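Local coordinates for protein lysine/ornithine decarboxylase (Vibrio vulnificus, PDB 2PLJ) that decarboxylates lysine and ornithine to cadaverine and putrescine with a pyridoxal phosphate cofactor, using a beta/alpha barrel joined to a beta-barrel domain, at residues L58-D63 and P298-V303; R337-T342 and G382-A387. One frame throughout, in Å; residues are numbered along the deposited sequence.

Contact 1: L58-D63 and P298-V303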
loop_
_atom_site.group_PDB
_atom_site.type_symbol
_atom_site.label_atom_id
_atom_site.label_comp_id
_atom_site.label_asym_id
_atom_site.label_seq_id
_atom_site.Cartn_x
_atom_site.Cartn_y
_atom_site.Cartn_z
ATOM N N LEU A 58 -11.964 10.170 6.734
ATOM C CA LEU A 58 -10.873 10.695 7.544
ATOM C C LEU A 58 -11.232 12.162 7.861
ATOM O O LEU A 58 -11.384 12.973 6.942
ATOM C CB LEU A 58 -9.566 10.613 6.768
ATOM C CG LEU A 58 -9.072 9.187 6.515
ATOM C CD1 LEU A 58 -7.984 9.213 5.479
ATOM C CD2 LEU A 58 -8.501 8.576 7.795
ATOM N N LEU A 59 -11.392 12.482 9.142
ATOM C CA LEU A 59 -11.760 13.835 9.550
ATOM C C LEU A 59 -10.487 14.621 9.876
ATOM O O LEU A 59 -9.789 14.305 10.838
ATOM C CB LEU A 59 -12.734 13.830 10.739
ATOM C CG LEU A 59 -13.983 12.949 10.565
ATOM C CD1 LEU A 59 -14.859 13.058 11.815
ATOM C CD2 LEU A 59 -14.751 13.354 9.283
ATOM N N LEU A 60 -10.209 15.624 9.068
ATOM C CA LEU A 60 -9.011 16.449 9.223
ATOM C C LEU A 60 -9.366 17.769 9.907
ATOM O O LEU A 60 -10.180 18.561 9.413
ATOM C CB LEU A 60 -8.413 16.727 7.839
ATOM C CG LEU A 60 -7.381 17.868 7.769
ATOM C CD1 LEU A 60 -6.142 17.452 8.617
ATOM C CD2 LEU A 60 -7.003 18.121 6.290
ATOM N N ASP A 61 -8.748 17.992 11.060
ATOM C CA ASP A 61 -9.054 19.197 11.840
ATOM C C ASP A 61 -7.881 20.178 11.710
ATOM O O ASP A 61 -6.799 19.973 12.318
ATOM C CB ASP A 61 -9.312 18.836 13.311
ATOM C CG ASP A 61 -9.695 20.059 14.164
ATOM O OD1 ASP A 61 -9.687 21.196 13.625
ATOM O OD2 ASP A 61 -9.980 19.870 15.380
ATOM N N CYS A 62 -8.070 21.248 10.909
ATOM C CA CYS A 62 -6.991 22.246 10.702
ATOM C C CYS A 62 -6.539 22.971 11.979
ATOM O O CYS A 62 -5.439 23.503 12.031
ATOM C CB CYS A 62 -7.394 23.279 9.651
ATOM S SG CYS A 62 -7.589 22.465 8.034
ATOM N N ASP A 63 -7.404 23.019 12.986
ATOM C CA ASP A 63 -7.014 23.616 14.282
ATOM C C ASP A 63 -5.854 22.821 14.877
ATOM O O ASP A 63 -4.931 23.380 15.499
ATOM C CB ASP A 63 -8.205 23.593 15.252
ATOM C CG ASP A 63 -9.254 24.643 14.927
ATOM O OD1 ASP A 63 -8.922 25.713 14.346
ATOM O OD2 ASP A 63 -10.416 24.410 15.322
ATOM N N PRO A 298 -1.709 13.909 14.669
ATOM C CA PRO A 298 -2.846 14.051 15.622
ATOM C C PRO A 298 -4.073 14.707 15.022
ATOM O O PRO A 298 -5.147 14.722 15.655
ATOM C CB PRO A 298 -2.265 14.962 16.704
ATOM C CG PRO A 298 -0.748 14.814 16.573
ATOM C CD PRO A 298 -0.553 14.733 15.076
ATOM N N ALA A 299 -3.931 15.240 13.814
ATOM C CA ALA A 299 -4.966 16.095 13.226
ATOM C C ALA A 299 -6.065 15.312 12.496
ATOM O O ALA A 299 -7.052 15.927 12.036
ATOM C CB ALA A 299 -4.328 17.134 12.285
ATOM N N VAL A 300 -5.926 13.994 12.396
ATOM C CA VAL A 300 -6.891 13.217 11.615
ATOM C C VAL A 300 -7.485 12.104 12.476
ATOM O O VAL A 300 -6.760 11.426 13.213
ATOM C CB VAL A 300 -6.262 12.636 10.296
ATOM C CG1 VAL A 300 -7.249 11.717 9.561
ATOM C CG2 VAL A 300 -5.748 13.779 9.376
ATOM N N THR A 301 -8.798 11.940 12.378
ATOM C CA THR A 301 -9.522 10.851 13.038
ATOM C C THR A 301 -10.163 9.988 11.968
ATOM O O THR A 301 -10.829 10.526 11.082
ATOM C CB THR A 301 -10.634 11.477 13.893
ATOM O OG1 THR A 301 -10.032 12.372 14.837
ATOM C CG2 THR A 301 -11.417 10.366 14.658
ATOM N N SER A 302 -9.978 8.671 12.031
ATOM C CA SER A 302 -10.566 7.800 11.003
ATOM C C SER A 302 -11.915 7.298 11.490
ATOM O O SER A 302 -12.118 7.142 12.692
ATOM C CB SER A 302 -9.665 6.608 10.675
ATOM O OG SER A 302 -9.473 5.782 11.835
ATOM N N VAL A 303 -12.818 7.070 10.535
ATOM C CA VAL A 303 -14.142 6.556 10.840
ATOM C C VAL A 303 -14.415 5.438 9.845
ATOM O O VAL A 303 -14.412 5.661 8.617
ATOM C CB VAL A 303 -15.246 7.664 10.726
ATOM C CG1 VAL A 303 -16.622 7.089 11.112
ATOM C CG2 VAL A 303 -14.897 8.880 11.581
HETATM O O HOH W 1 -9.688 14.873 13.678
#
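L59 and T301 form the hydrogen-bonded pair of a short antiparallel ladder between 58-61 and 300-303. L59 N reaches T301 O at 2.8 Å in a nearly straight bond, and T301 N returns to L59 O at 3.0 Å. Past the last bridge, L60 with V300, D61 N still donates to A299 O at 2.8 Å, just where 58-61 gives way to a helix. Water 1 gives L59 O a second donor and also hydrogen-bonds T301 OG1, tying that side chain to the opposite strand. On the face opposite L59 and T301, V300 wedges between L58 and L60: CG1 meets L58 CB and CD2, each at 3.8 Å, while CG2 meets L60 CD1. L58 CD2 also packs on S302 CB at 3.7 Å. L60 reaches A299 CB with the same CD1, its chi1 of 164° swinging CG away from the backbone N. D61 is the N-cap of helix 62-75; its OD1 accepts from D63 N at 3.0 Å, from above the carboxylate plane, and also from N408. In this mixed beta-barrel sheet, strand 403-407 pairs with the other edge of 57-61, while helix 40-53 covers L59 and V303.

Contact 2: R337-T342 and G382-A387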
loop_
_atom_site.group_PDB
_atom_site.type_symbol
_atom_site.label_atom_id
_atom_site.label_comp_id
_atom_site.label_asym_id
_atom_site.label_seq_id
_atom_site.Cartn_x
_atom_site.Cartn_y
_atom_site.Cartn_z
ATOM N N ARG A 337 0.606 1.384 15.329
ATOM C CA ARG A 337 -0.490 0.898 16.167
ATOM C C ARG A 337 -1.268 2.137 16.613
ATOM O O ARG A 337 -0.692 3.056 17.228
ATOM C CB ARG A 337 0.016 0.122 17.390
ATOM C CG ARG A 337 -1.124 -0.531 18.132
ATOM C CD ARG A 337 -0.665 -1.251 19.397
ATOM N NE ARG A 337 -1.804 -1.887 20.053
ATOM C CZ ARG A 337 -1.899 -3.197 20.309
ATOM N NH1 ARG A 337 -0.907 -4.035 19.989
ATOM N NH2 ARG A 337 -2.986 -3.678 20.909
ATOM N N TYR A 338 -2.560 2.169 16.281
ATOM C CA TYR A 338 -3.382 3.346 16.568
ATOM C C TYR A 338 -4.380 3.049 17.674
ATOM O O TYR A 338 -4.949 1.946 17.694
ATOM C CB TYR A 338 -4.156 3.841 15.317
ATOM C CG TYR A 338 -3.277 3.914 14.083
ATOM C CD1 TYR A 338 -2.481 5.042 13.843
ATOM C CD2 TYR A 338 -3.230 2.836 13.176
ATOM C CE1 TYR A 338 -1.623 5.097 12.742
ATOM C CE2 TYR A 338 -2.389 2.877 12.047
ATOM C CZ TYR A 338 -1.597 4.021 11.847
ATOM O OH TYR A 338 -0.809 4.062 10.734
ATOM N N PRO A 339 -4.661 4.052 18.529
ATOM C CA PRO A 339 -5.777 3.874 19.489
ATOM C C PRO A 339 -7.067 3.711 18.685
ATOM O O PRO A 339 -7.281 4.429 17.727
ATOM C CB PRO A 339 -5.802 5.185 20.290
ATOM C CG PRO A 339 -4.502 5.918 19.940
ATOM C CD PRO A 339 -4.060 5.403 18.598
ATOM N N LEU A 340 -7.891 2.756 19.086
ATOM C CA LEU A 340 -9.178 2.466 18.436
ATOM C C LEU A 340 -10.293 2.526 19.472
ATOM O O LEU A 340 -10.116 2.095 20.618
ATOM C CB LEU A 340 -9.155 1.081 17.779
ATOM C CG LEU A 340 -8.121 0.825 16.663
ATOM C CD1 LEU A 340 -8.065 -0.667 16.319
ATOM C CD2 LEU A 340 -8.400 1.681 15.438
ATOM N N THR A 341 -11.440 3.056 19.065
ATOM C CA THR A 341 -12.593 3.083 19.944
ATOM C C THR A 341 -13.870 2.889 19.129
ATOM O O THR A 341 -13.825 2.748 17.890
ATOM C CB THR A 341 -12.592 4.378 20.844
ATOM O OG1 THR A 341 -13.545 4.247 21.907
ATOM C CG2 THR A 341 -12.854 5.648 20.032
ATOM N N THR A 342 -14.999 2.845 19.826
ATOM C CA THR A 342 -16.291 2.734 19.169
ATOM C C THR A 342 -17.183 3.795 19.776
ATOM O O THR A 342 -16.939 4.239 20.902
ATOM C CB THR A 342 -16.911 1.330 19.406
ATOM O OG1 THR A 342 -16.925 1.049 20.813
ATOM C CG2 THR A 342 -16.082 0.282 18.688
ATOM N N GLY A 382 -10.528 5.597 14.718
ATOM C CA GLY A 382 -9.081 5.527 14.945
ATOM C C GLY A 382 -8.521 6.915 15.226
ATOM O O GLY A 382 -8.926 7.897 14.576
ATOM N N ARG A 383 -7.623 7.019 16.208
ATOM C CA ARG A 383 -7.006 8.314 16.525
ATOM C C ARG A 383 -5.567 8.380 16.023
ATOM O O ARG A 383 -4.916 7.338 15.834
ATOM C CB ARG A 383 -6.976 8.609 18.041
ATOM C CG ARG A 383 -8.164 8.115 18.880
ATOM C CD ARG A 383 -9.460 8.811 18.543
ATOM N NE ARG A 383 -9.476 10.249 18.826
ATOM C CZ ARG A 383 -9.925 10.807 19.956
ATOM N NH1 ARG A 383 -10.349 10.060 20.972
ATOM N NH2 ARG A 383 -9.910 12.133 20.083
ATOM N N THR A 384 -5.054 9.616 15.925
ATOM C CA THR A 384 -3.677 9.849 15.480
ATOM C C THR A 384 -3.494 9.212 14.081
ATOM O O THR A 384 -2.476 8.571 13.774
ATOM C CB THR A 384 -2.611 9.290 16.479
ATOM O OG1 THR A 384 -3.118 9.361 17.827
ATOM C CG2 THR A 384 -1.299 10.084 16.366
ATOM N N MET A 385 -4.505 9.420 13.239
ATOM C CA MET A 385 -4.559 8.809 11.905
ATOM C C MET A 385 -4.079 9.711 10.750
ATOM O O MET A 385 -4.398 9.471 9.572
ATOM C CB MET A 385 -5.974 8.254 11.624
ATOM C CG MET A 385 -6.338 7.035 12.460
ATOM S SD MET A 385 -5.374 5.598 11.921
ATOM C CE MET A 385 -6.137 5.246 10.351
ATOM N N GLY A 386 -3.275 10.733 11.085
ATOM C CA GLY A 386 -2.943 11.747 10.078
ATOM C C GLY A 386 -1.729 11.434 9.209
ATOM O O GLY A 386 -1.651 11.896 8.061
ATOM N N ALA A 387 -0.755 10.709 9.762
ATOM C CA ALA A 387 0.551 10.602 9.122
ATOM C C ALA A 387 0.800 9.171 8.633
ATOM O O ALA A 387 0.619 8.227 9.411
ATOM C CB ALA A 387 1.680 11.019 10.114
HETATM O O HOH W 2 1.061 5.904 10.819
#
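M385 sets its sulfur over one face of the Y338 ring, a Met-aromatic contact in which SD lies 3.5 Å from the Y338 ring centroid and 15° off the ring normal. The sulfur is offset toward the rim, where CG and CD1 of Y338 are its nearest atoms, and the two side chains cross at about a right angle. Turns at chi2 (-70°) and chi3 (-72°) fold the M385 chain back so that SD, rather than its methyl, presses on the ring. Y338 OH meets water 2 at 2.6 Å at the ring edge; this water also lies near A387 O, among several acceptors, and so can link the tyrosine to the M385 loop. Two residues on from Y338, L340 and G382 form an antiparallel non-hydrogen-bonded pair, part of the pairing of strands 340-342 and 379-382 in the beta-barrel domain. Because G382 carries no side chain, L340 CD2 can lie directly against its CA, at 3.9 Å. Just beyond, R383 N donates to P339 O at 3.0 Å. The P339 ring and the aliphatic start of R383 then cross nearly perpendicularly, P339 CB meeting R383 CG at 4.0 Å, before the bent arginine chain leads its guanidinium away. P339 CD also packs 3.5 Å from R383 O. Farther along the loop, M385 touches F328, and its carbonyl accepts from T389 OG1.

Contacts 1 and 2 lie 10 Å apart, centre to centre, and are joined through strand 300-312, a strand of contact 1 that pairs with 57-61 on one edge and with 379-382 on the other. S302 N lies 2.9 Å from G382 O, a probable hydrogen bond from strand to strand; V300 O lies 3.0 Å from M385 N, likewise probable, reaching the loop that follows G382. Side chains meet there too: S302 OG packs 3.4 Å from M385 CG, beside the sulfur that covers Y338. Contact 2 is nearer the bound putrescine-pyridoxyl adduct, with the Y338 side chain about 8 Å from a ligand, against about 13 Å for the A299 side chain in contact 1.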